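Local coordinates for protein LC-Est1C (Uncultured organism, PDB 3WYD) that hydrolyses carboxylic ester bonds as the C-terminal esterase domain, of alpha/beta hydrolase fold, of a metagenome-derived enzyme with a long N-terminal extension, at residues K35-V40 and G70-C75; H161-K166 and Y189-G194; N151-P156 and H183-K188. All coordinates share one frame; numbering follows the deposited sequence.

Contact 1 of 3, residues K35-V40 and G70-C75; sequences KAFPLV and GYIVAC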
loop_
_atom_site.group_PDB
_atom_site.type_symbol
_atom_site.label_atom_id
_atom_site.label_comp_id
_atom_site.label_asym_id
_atom_site.label_seq_id
_atom_site.Cartn_x
_atom_site.Cartn_y
_atom_site.Cartn_z
ATOM N N LYS A 35 -23.848 -8.794 27.094
ATOM C CA LYS A 35 -22.492 -8.842 27.663
ATOM C C LYS A 35 -21.552 -8.165 26.664
ATOM O O LYS A 35 -21.748 -8.273 25.453
ATOM C CB LYS A 35 -22.008 -10.285 27.869
ATOM C CG LYS A 35 -22.809 -11.131 28.869
ATOM C CD LYS A 35 -21.945 -12.269 29.452
ATOM C CE LYS A 35 -21.280 -13.111 28.354
ATOM N NZ LYS A 35 -19.782 -13.123 28.436
ATOM N N ALA A 36 -20.645 -7.338 27.176
ATOM C CA ALA A 36 -19.610 -6.742 26.350
ATOM C C ALA A 36 -18.723 -7.816 25.722
ATOM O O ALA A 36 -18.288 -8.774 26.371
ATOM C CB ALA A 36 -18.778 -5.764 27.191
ATOM N N PHE A 37 -18.420 -7.603 24.434
ATOM C CA PHE A 37 -17.574 -8.484 23.646
ATOM C C PHE A 37 -16.287 -7.753 23.224
ATOM O O PHE A 37 -16.295 -6.509 23.043
ATOM C CB PHE A 37 -18.327 -8.953 22.387
ATOM C CG PHE A 37 -19.040 -10.283 22.548
ATOM C CD1 PHE A 37 -19.795 -10.557 23.676
ATOM C CD2 PHE A 37 -18.908 -11.268 21.591
ATOM C CE1 PHE A 37 -20.385 -11.806 23.857
ATOM C CE2 PHE A 37 -19.463 -12.543 21.787
ATOM C CZ PHE A 37 -20.237 -12.789 22.907
ATOM N N PRO A 38 -15.219 -8.533 22.991
ATOM C CA PRO A 38 -14.013 -7.960 22.364
ATOM C C PRO A 38 -14.229 -7.718 20.878
ATOM O O PRO A 38 -15.111 -8.312 20.262
ATOM C CB PRO A 38 -12.969 -9.048 22.552
ATOM C CG PRO A 38 -13.819 -10.340 22.389
ATOM C CD PRO A 38 -15.127 -9.992 23.116
ATOM N N LEU A 39 -13.480 -6.762 20.345
ATOM C CA LEU A 39 -13.626 -6.339 18.992
ATOM C C LEU A 39 -12.261 -6.451 18.333
ATOM O O LEU A 39 -11.270 -5.930 18.866
ATOM C CB LEU A 39 -14.070 -4.888 18.965
ATOM C CG LEU A 39 -14.112 -4.122 17.642
ATOM C CD1 LEU A 39 -15.005 -4.860 16.591
ATOM C CD2 LEU A 39 -14.564 -2.679 17.854
ATOM N N VAL A 40 -12.207 -7.030 17.139
ATOM C CA VAL A 40 -10.976 -6.969 16.313
ATOM C C VAL A 40 -11.223 -6.185 15.055
ATOM O O VAL A 40 -12.194 -6.423 14.326
ATOM C CB VAL A 40 -10.480 -8.376 15.928
ATOM C CG1 VAL A 40 -9.227 -8.283 15.070
ATOM C CG2 VAL A 40 -10.209 -9.194 17.101
ATOM N N GLY A 70 -15.213 -15.869 20.263
ATOM C CA GLY A 70 -16.201 -14.855 20.637
ATOM C C GLY A 70 -15.781 -13.410 20.428
ATOM O O GLY A 70 -16.020 -12.571 21.269
ATOM N N TYR A 71 -15.229 -13.126 19.260
ATOM C CA TYR A 71 -14.900 -11.750 18.890
ATOM C C TYR A 71 -15.855 -11.223 17.855
ATOM O O TYR A 71 -16.119 -11.936 16.872
ATOM C CB TYR A 71 -13.506 -11.705 18.221
ATOM C CG TYR A 71 -12.343 -11.909 19.154
ATOM C CD1 TYR A 71 -11.991 -13.179 19.644
ATOM C CD2 TYR A 71 -11.658 -10.801 19.652
ATOM C CE1 TYR A 71 -10.939 -13.334 20.548
ATOM C CE2 TYR A 71 -10.624 -10.944 20.550
ATOM C CZ TYR A 71 -10.244 -12.184 20.992
ATOM O OH TYR A 71 -9.181 -12.343 21.839
ATOM N N ILE A 72 -16.301 -9.976 17.997
ATOM C CA ILE A 72 -16.887 -9.231 16.893
ATOM C C ILE A 72 -15.715 -8.751 16.030
ATOM O O ILE A 72 -14.662 -8.427 16.596
ATOM C CB ILE A 72 -17.694 -8.017 17.394
ATOM C CG1 ILE A 72 -18.935 -8.554 18.115
ATOM C CG2 ILE A 72 -18.097 -7.126 16.278
ATOM C CD1 ILE A 72 -19.737 -7.487 18.829
ATOM N N VAL A 73 -15.806 -8.908 14.702
ATOM C CA VAL A 73 -14.729 -8.446 13.785
ATOM C C VAL A 73 -15.301 -7.371 12.877
ATOM O O VAL A 73 -16.378 -7.550 12.295
ATOM C CB VAL A 73 -14.199 -9.600 12.896
ATOM C CG1 VAL A 73 -13.030 -9.096 12.008
ATOM C CG2 VAL A 73 -13.757 -10.797 13.756
ATOM N N ALA A 74 -14.604 -6.250 12.731
ATOM C CA ALA A 74 -14.935 -5.272 11.705
ATOM C C ALA A 74 -13.819 -5.142 10.703
ATOM O O ALA A 74 -12.639 -4.999 11.079
ATOM C CB ALA A 74 -15.257 -3.872 12.334
ATOM N N CYS A 75 -14.182 -5.142 9.436
ATOM C CA CYS A 75 -13.200 -5.058 8.334
ATOM C C CYS A 75 -13.483 -3.827 7.508
ATOM O O CYS A 75 -14.407 -3.843 6.656
ATOM C CB CYS A 75 -13.364 -6.302 7.463
ATOM S SG CYS A 75 -12.990 -7.815 8.369
#

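Contact 2 of 3, residues H161-K166 and Y189-G194; sequences HGDNDK and YIEIPG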
loop_
_atom_site.group_PDB
_atom_site.type_symbol
_atom_site.label_atom_id
_atom_site.label_comp_id
_atom_site.label_asym_id
_atom_site.label_seq_id
_atom_site.Cartn_x
_atom_site.Cartn_y
_atom_site.Cartn_z
ATOM N N HIS A 161 6.383 -11.737 10.070
ATOM C CA HIS A 161 6.911 -11.389 8.748
ATOM C C HIS A 161 7.644 -12.578 8.203
ATOM O O HIS A 161 8.318 -13.282 8.956
ATOM C CB HIS A 161 7.900 -10.192 8.831
ATOM C CG HIS A 161 7.893 -9.287 7.634
ATOM N ND1 HIS A 161 7.509 -7.966 7.724
ATOM C CD2 HIS A 161 8.178 -9.512 6.328
ATOM C CE1 HIS A 161 7.628 -7.389 6.538
ATOM N NE2 HIS A 161 7.975 -8.322 5.658
ATOM N N GLY A 162 7.587 -12.742 6.889
ATOM C CA GLY A 162 8.356 -13.836 6.264
ATOM C C GLY A 162 9.729 -13.360 5.834
ATOM O O GLY A 162 9.878 -12.250 5.331
ATOM N N ASP A 163 10.778 -14.172 6.015
ATOM C CA ASP A 163 12.130 -13.707 5.646
ATOM C C ASP A 163 12.512 -13.785 4.187
ATOM O O ASP A 163 13.613 -13.378 3.811
ATOM C CB ASP A 163 13.222 -14.356 6.518
ATOM C CG ASP A 163 13.526 -15.773 6.115
ATOM O OD1 ASP A 163 12.910 -16.303 5.186
ATOM O OD2 ASP A 163 14.390 -16.375 6.792
ATOM N N ASN A 164 11.533 -14.147 3.369
ATOM C CA ASN A 164 11.727 -14.135 1.920
ATOM C C ASN A 164 10.611 -13.372 1.230
ATOM O O ASN A 164 10.229 -13.681 0.107
ATOM C CB ASN A 164 11.878 -15.543 1.372
ATOM C CG ASN A 164 12.537 -15.542 0.008
ATOM O OD1 ASN A 164 13.387 -14.708 -0.267
ATOM N ND2 ASN A 164 12.189 -16.498 -0.811
ATOM N N ASP A 165 10.147 -12.323 1.900
ATOM C CA ASP A 165 9.067 -11.495 1.369
ATOM C C ASP A 165 9.679 -10.523 0.360
ATOM O O ASP A 165 10.566 -9.739 0.701
ATOM C CB ASP A 165 8.478 -10.745 2.564
ATOM C CG ASP A 165 7.266 -9.918 2.202
ATOM O OD1 ASP A 165 7.159 -9.496 1.027
ATOM O OD2 ASP A 165 6.421 -9.700 3.108
ATOM N N LYS A 166 9.197 -10.599 -0.897
ATOM C CA LYS A 166 9.737 -9.768 -1.954
ATOM C C LYS A 166 8.966 -8.476 -2.139
ATOM O O LYS A 166 9.377 -7.604 -2.926
ATOM C CB LYS A 166 9.750 -10.550 -3.270
ATOM C CG LYS A 166 10.461 -11.885 -3.169
ATOM C CD LYS A 166 11.888 -11.690 -2.849
ATOM C CE LYS A 166 12.694 -12.975 -3.089
ATOM N NZ LYS A 166 14.063 -12.771 -2.602
ATOM N N TYR A 189 7.872 -11.624 18.189
ATOM C CA TYR A 189 8.072 -11.489 16.756
ATOM C C TYR A 189 8.216 -12.893 16.197
ATOM O O TYR A 189 9.137 -13.645 16.577
ATOM C CB TYR A 189 9.343 -10.680 16.505
ATOM C CG TYR A 189 9.789 -10.563 15.046
ATOM C CD1 TYR A 189 8.837 -10.451 14.031
ATOM C CD2 TYR A 189 11.153 -10.521 14.698
ATOM C CE1 TYR A 189 9.254 -10.305 12.682
ATOM C CE2 TYR A 189 11.541 -10.352 13.367
ATOM C CZ TYR A 189 10.575 -10.272 12.388
ATOM O OH TYR A 189 10.944 -10.136 11.068
ATOM N N ILE A 190 7.316 -13.206 15.270
ATOM C CA ILE A 190 7.345 -14.477 14.510
ATOM C C ILE A 190 7.898 -14.164 13.148
ATOM O O ILE A 190 7.189 -13.694 12.247
ATOM C CB ILE A 190 5.954 -15.140 14.437
ATOM C CG1 ILE A 190 5.445 -15.436 15.857
ATOM C CG2 ILE A 190 6.026 -16.454 13.574
ATOM C CD1 ILE A 190 3.999 -15.905 15.904
ATOM N N GLU A 191 9.178 -14.475 12.955
ATOM C CA GLU A 191 9.781 -14.351 11.636
ATOM C C GLU A 191 9.817 -15.742 11.004
ATOM O O GLU A 191 10.376 -16.680 11.603
ATOM C CB GLU A 191 11.172 -13.788 11.714
ATOM C CG GLU A 191 11.701 -13.458 10.315
ATOM C CD GLU A 191 13.068 -12.836 10.340
ATOM O OE1 GLU A 191 13.198 -11.681 10.798
ATOM O OE2 GLU A 191 14.047 -13.502 9.926
ATOM N N ILE A 192 9.146 -15.900 9.853
ATOM C CA ILE A 192 8.949 -17.242 9.286
ATOM C C ILE A 192 9.985 -17.546 8.228
ATOM O O ILE A 192 10.080 -16.843 7.211
ATOM C CB ILE A 192 7.559 -17.364 8.693
ATOM C CG1 ILE A 192 6.537 -17.217 9.811
ATOM C CG2 ILE A 192 7.403 -18.708 7.920
ATOM C CD1 ILE A 192 5.106 -17.099 9.383
ATOM N N PRO A 193 10.892 -18.481 8.517
ATOM C CA PRO A 193 11.929 -18.785 7.525
ATOM C C PRO A 193 11.360 -19.297 6.215
ATOM O O PRO A 193 10.497 -20.174 6.229
ATOM C CB PRO A 193 12.762 -19.887 8.230
ATOM C CG PRO A 193 12.484 -19.727 9.654
ATOM C CD PRO A 193 11.076 -19.218 9.787
ATOM N N GLY A 194 11.739 -18.620 5.131
ATOM C CA GLY A 194 11.200 -18.883 3.786
ATOM C C GLY A 194 9.844 -18.230 3.522
ATOM O O GLY A 194 9.299 -18.352 2.409
HETATM O O HOH W 1 13.878 -16.169 9.688
#

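Contact 3 of 3, residues N151-P156 and H183-K188; sequences NIAHIP and HGTEIK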
loop_
_atom_site.group_PDB
_atom_site.type_symbol
_atom_site.label_atom_id
_atom_site.label_comp_id
_atom_site.label_asym_id
_atom_site.label_seq_id
_atom_site.Cartn_x
_atom_site.Cartn_y
_atom_site.Cartn_z
ATOM N N ASN A 151 5.696 5.599 21.393
ATOM C CA ASN A 151 4.301 6.052 21.537
ATOM C C ASN A 151 3.371 4.913 21.937
ATOM O O ASN A 151 2.345 5.151 22.583
ATOM C CB ASN A 151 3.739 6.606 20.182
ATOM C CG ASN A 151 4.266 7.985 19.836
ATOM O OD1 ASN A 151 5.175 8.491 20.487
ATOM N ND2 ASN A 151 3.697 8.597 18.791
ATOM N N ILE A 152 3.738 3.699 21.530
ATOM C CA ILE A 152 2.868 2.517 21.676
ATOM C C ILE A 152 3.576 1.414 22.472
ATOM O O ILE A 152 3.195 0.244 22.414
ATOM C CB ILE A 152 2.370 1.968 20.286
ATOM C CG1 ILE A 152 3.555 1.644 19.370
ATOM C CG2 ILE A 152 1.467 2.999 19.635
ATOM C CD1 ILE A 152 3.115 0.910 18.060
ATOM N N ALA A 153 4.594 1.789 23.249
ATOM C CA ALA A 153 5.331 0.795 24.035
ATOM C C ALA A 153 4.499 0.106 25.104
ATOM O O ALA A 153 4.862 -0.968 25.560
ATOM C CB ALA A 153 6.582 1.434 24.652
ATOM N N HIS A 154 3.392 0.739 25.520
ATOM C CA HIS A 154 2.483 0.104 26.445
ATOM C C HIS A 154 1.502 -0.869 25.802
ATOM O O HIS A 154 0.704 -1.479 26.503
ATOM C CB HIS A 154 1.675 1.206 27.139
ATOM C CG HIS A 154 0.851 2.020 26.194
ATOM N ND1 HIS A 154 1.408 2.900 25.291
ATOM C CD2 HIS A 154 -0.488 2.050 25.978
ATOM C CE1 HIS A 154 0.447 3.448 24.565
ATOM N NE2 HIS A 154 -0.713 2.951 24.968
ATOM N N ILE A 155 1.543 -0.991 24.472
ATOM C CA ILE A 155 0.619 -1.889 23.757
ATOM C C ILE A 155 1.355 -3.163 23.338
ATOM O O ILE A 155 2.291 -3.090 22.540
ATOM C CB ILE A 155 0.053 -1.208 22.499
ATOM C CG1 ILE A 155 -0.575 0.156 22.893
ATOM C CG2 ILE A 155 -0.989 -2.123 21.817
ATOM C CD1 ILE A 155 -1.085 0.920 21.685
ATOM N N PRO A 156 0.946 -4.318 23.873
ATOM C CA PRO A 156 1.649 -5.570 23.490
ATOM C C PRO A 156 1.407 -5.887 22.007
ATOM O O PRO A 156 0.263 -5.793 21.516
ATOM C CB PRO A 156 1.003 -6.640 24.379
ATOM C CG PRO A 156 0.429 -5.875 25.531
ATOM C CD PRO A 156 -0.019 -4.511 24.951
ATOM N N HIS A 183 12.249 0.435 24.091
ATOM C CA HIS A 183 11.337 1.155 24.959
ATOM C C HIS A 183 10.564 0.221 25.882
ATOM O O HIS A 183 9.607 0.645 26.510
ATOM C CB HIS A 183 10.340 1.935 24.082
ATOM C CG HIS A 183 10.996 3.043 23.355
ATOM N ND1 HIS A 183 11.475 4.156 24.013
ATOM C CD2 HIS A 183 11.460 3.110 22.085
ATOM C CE1 HIS A 183 12.160 4.897 23.153
ATOM N NE2 HIS A 183 12.127 4.302 21.970
ATOM N N GLY A 184 11.003 -1.038 26.003
ATOM C CA GLY A 184 10.421 -1.967 26.972
ATOM C C GLY A 184 9.059 -2.483 26.570
ATOM O O GLY A 184 8.322 -3.010 27.416
ATOM N N THR A 185 8.820 -2.558 25.257
ATOM C CA THR A 185 7.515 -3.057 24.779
ATOM C C THR A 185 7.418 -4.554 25.062
ATOM O O THR A 185 8.376 -5.295 24.830
ATOM C CB THR A 185 7.426 -2.851 23.255
ATOM O OG1 THR A 185 7.737 -1.486 22.957
ATOM C CG2 THR A 185 6.072 -3.139 22.701
ATOM N N GLU A 186 6.207 -5.021 25.375
ATOM C CA GLU A 186 5.959 -6.457 25.360
ATOM C C GLU A 186 5.702 -6.879 23.921
ATOM O O GLU A 186 4.699 -6.495 23.328
ATOM C CB GLU A 186 4.768 -6.818 26.253
ATOM C CG GLU A 186 4.540 -8.337 26.270
ATOM C CD GLU A 186 3.277 -8.783 26.953
ATOM O OE1 GLU A 186 2.557 -7.969 27.586
ATOM O OE2 GLU A 186 3.077 -10.019 26.837
ATOM N N ILE A 187 6.613 -7.638 23.345
ATOM C CA ILE A 187 6.568 -7.880 21.902
ATOM C C ILE A 187 6.999 -9.309 21.642
ATOM O O ILE A 187 7.934 -9.845 22.285
ATOM C CB ILE A 187 7.388 -6.826 21.101
ATOM C CG1 ILE A 187 7.203 -6.980 19.580
ATOM C CG2 ILE A 187 8.881 -6.869 21.508
ATOM C CD1 ILE A 187 7.479 -5.682 18.826
ATOM N N LYS A 188 6.287 -9.947 20.730
ATOM C CA LYS A 188 6.653 -11.255 20.240
ATOM C C LYS A 188 6.764 -11.172 18.736
ATOM O O LYS A 188 5.841 -10.689 18.071
ATOM C CB LYS A 188 5.590 -12.292 20.627
ATOM C CG LYS A 188 5.865 -13.696 20.013
ATOM C CD LYS A 188 4.866 -14.741 20.523
ATOM C CE LYS A 188 5.268 -16.116 19.970
ATOM N NZ LYS A 188 4.455 -17.196 20.563
HETATM O O HOH W 2 3.789 -3.525 25.625
HETATM O O HOH W 3 5.732 -1.111 28.355
#

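Contact 1 of 3, residues K35-V40 and G70-C75
Ile72 O is gripped twice by the neighbouring strand: Val40 N donates to it at 2.9 Å in a nearly straight bond (165° at the hydrogen). Leu39 CA lies 3.3 Å from Ile72 O in a CA-H...O contact. The pattern repeats one step on, where Val40 O accepts Ala74 N at 2.9 Å and also meets the CA-H of Val73. Before them, Ile72 N reaches Pro38 O at 3.1 Å, which completes the ladder between two parallel strands of the central alpha/beta-hydrolase sheet. Pro38 has no N-H to offer; its CD instead rests 3.3 Å from Gly70 O, an oxygen that Phe37 CD2 also approaches, obliquely to its ring. Gly70, just after helix 57-69, takes the positive phi that glycine adopts easily, ending the helix two residues before the strand begins.

Tyr71 carries much of the side-chain contact. With CG beside its own backbone N (chi1 -73°), the ring offers one face to Pro38, whose CG sits 3.8 Å from the centroid in a CH-pi contact. Val40 meets the same ring obliquely: its CG2, the branch on the backbone-N side, comes tightly to 3.3 Å from Tyr71 CD2. Phe209 adds an edge-to-face partner. On the other sheet face Leu39 CD1 lies 3.8 Å from Ile72 CG2, and both side chains pack on Ile106, whereas Val40 and Val73 press on Phe62 of helix 57-69. Branched aliphatic residues suit such strands, filling both faces without polar groups. The chemistry is thus divided: backbone amides and carbonyls satisfy one another within the sheet, mainly apolar side chains pack on both its faces, and the Tyr71 hydroxyl is satisfied by a hydrogen bond with Asp213.

Contact 2 of 3, residues H161-K166 and Y189-G194
His161 and Gly162 pair in parallel with Glu191 and Ile192 through backbone bonds from His161 N to Ile190 O, from Ile192 N to His161 O and, the straightest at 171°, from Asp163 N to Ile192 O. Helix 171-181 connects the two strands in a beta-alpha-beta crossover, and next to these bonds a side chain joins in. Asp163 has CG lodged between its backbone N and carbonyl carbon (chi1 77°), which brings OD1 within a short 2.6 Å of Gly194 N. The amide meets the syn side of that oxygen, 35° out of the carboxylate plane. Gly194 has positive phi, a conformation open to a residue without CB.

Glu191 stretches out alongside Asp163, its OE2 4.3 Å from Asp163 OD2. One water donates to both oxygens, and Arg174 forms a salt bridge with Glu191 OE2. The other oxygen, Glu191 OE1, accepts the Tyr189 OH at 2.7 Å through its anti lone pair, fixing the carboxylate from a second side. His161 CB touches the edge of the Tyr189 ring, while its imidazole leads away to Ser173 and Val168.

Past the strand, Asp165 hydrogen-bonds through OD2 to His197, while OD1 is held by the amides of Thr167 and Val168; this is consistent with the acid of a Ser-His-Asp triad completed by Ser117. Asp163 OD1 joins the start of the loop carrying Asp165 to the turn just after strand 187-192. The shared water and Arg174 probably offset the repulsion between the carboxylates of Asp163 and Glu191.

Contact 3 of 3, residues N151-P156 and H183-K188
The side chains of Pro156 and Glu186 cross at a slant, Glu186 OE1 standing 3.6 Å from Pro156 CG, while in the turn just before, the His154 imidazole carries Ile155 CG1 over one face and Asn151 O in plane at its edge. That turn is a type I beta turn from Ile152 to Ile155, closed by Ile155 N to Ile152 O. It packs against the Schellman motif that ends helix 171-181, where Gly184 takes positive phi as the C-prime residue. Both lead into neighbouring strands of the alpha/beta-hydrolase sheet.

No direct hydrogen bond joins the two segments; van der Waals contacts, CA-H...O contacts and waters hold them together. Ala153 is compact enough for its CB to touch both His183 CB, at 3.8 Å, and Thr185 OG1. That hydroxyl is bonded to Ala180 O, inside the helix end, and so is already satisfied where it meets the methyl group. Glu186, with CG anti to its backbone N (chi1 -178°) and an extended chain, carries OE1 to Pro156 CG and CB, and its backbone O lies 3.2 Å from Pro156 CA.

Ala153 O gathers the polar contacts. The CA-H of Thr185 approaches it, and one water donates to Ala153 O at 2.8 Å and accepts Glu186 N. Another water donates to Ala153 O at 2.9 Å and, weakly, to Gly184 O.

In the fold
All three contacts reach one mixed sheet. Contact 1 closes along the chain before the others open, joining strands 37-43 and 72-76 near one side; its centre lies 29 Å from that of contact 2, across the centre of the chain, and 23 Å from that of contact 3. Contacts 2 and 3 share strand 187-192, outermost within the chain, and interlock in sequence: segments 151-156, 161-166, 183-188 and 189-194 alternate between them. Contact 3 brings together the lead-ins to strands 157-162 and 187-192, and contact 2, with its centre 21 Å away, joins their far ends. There the probable triad loop emerges, so the sheet's edge pair leads directly to the likely active site.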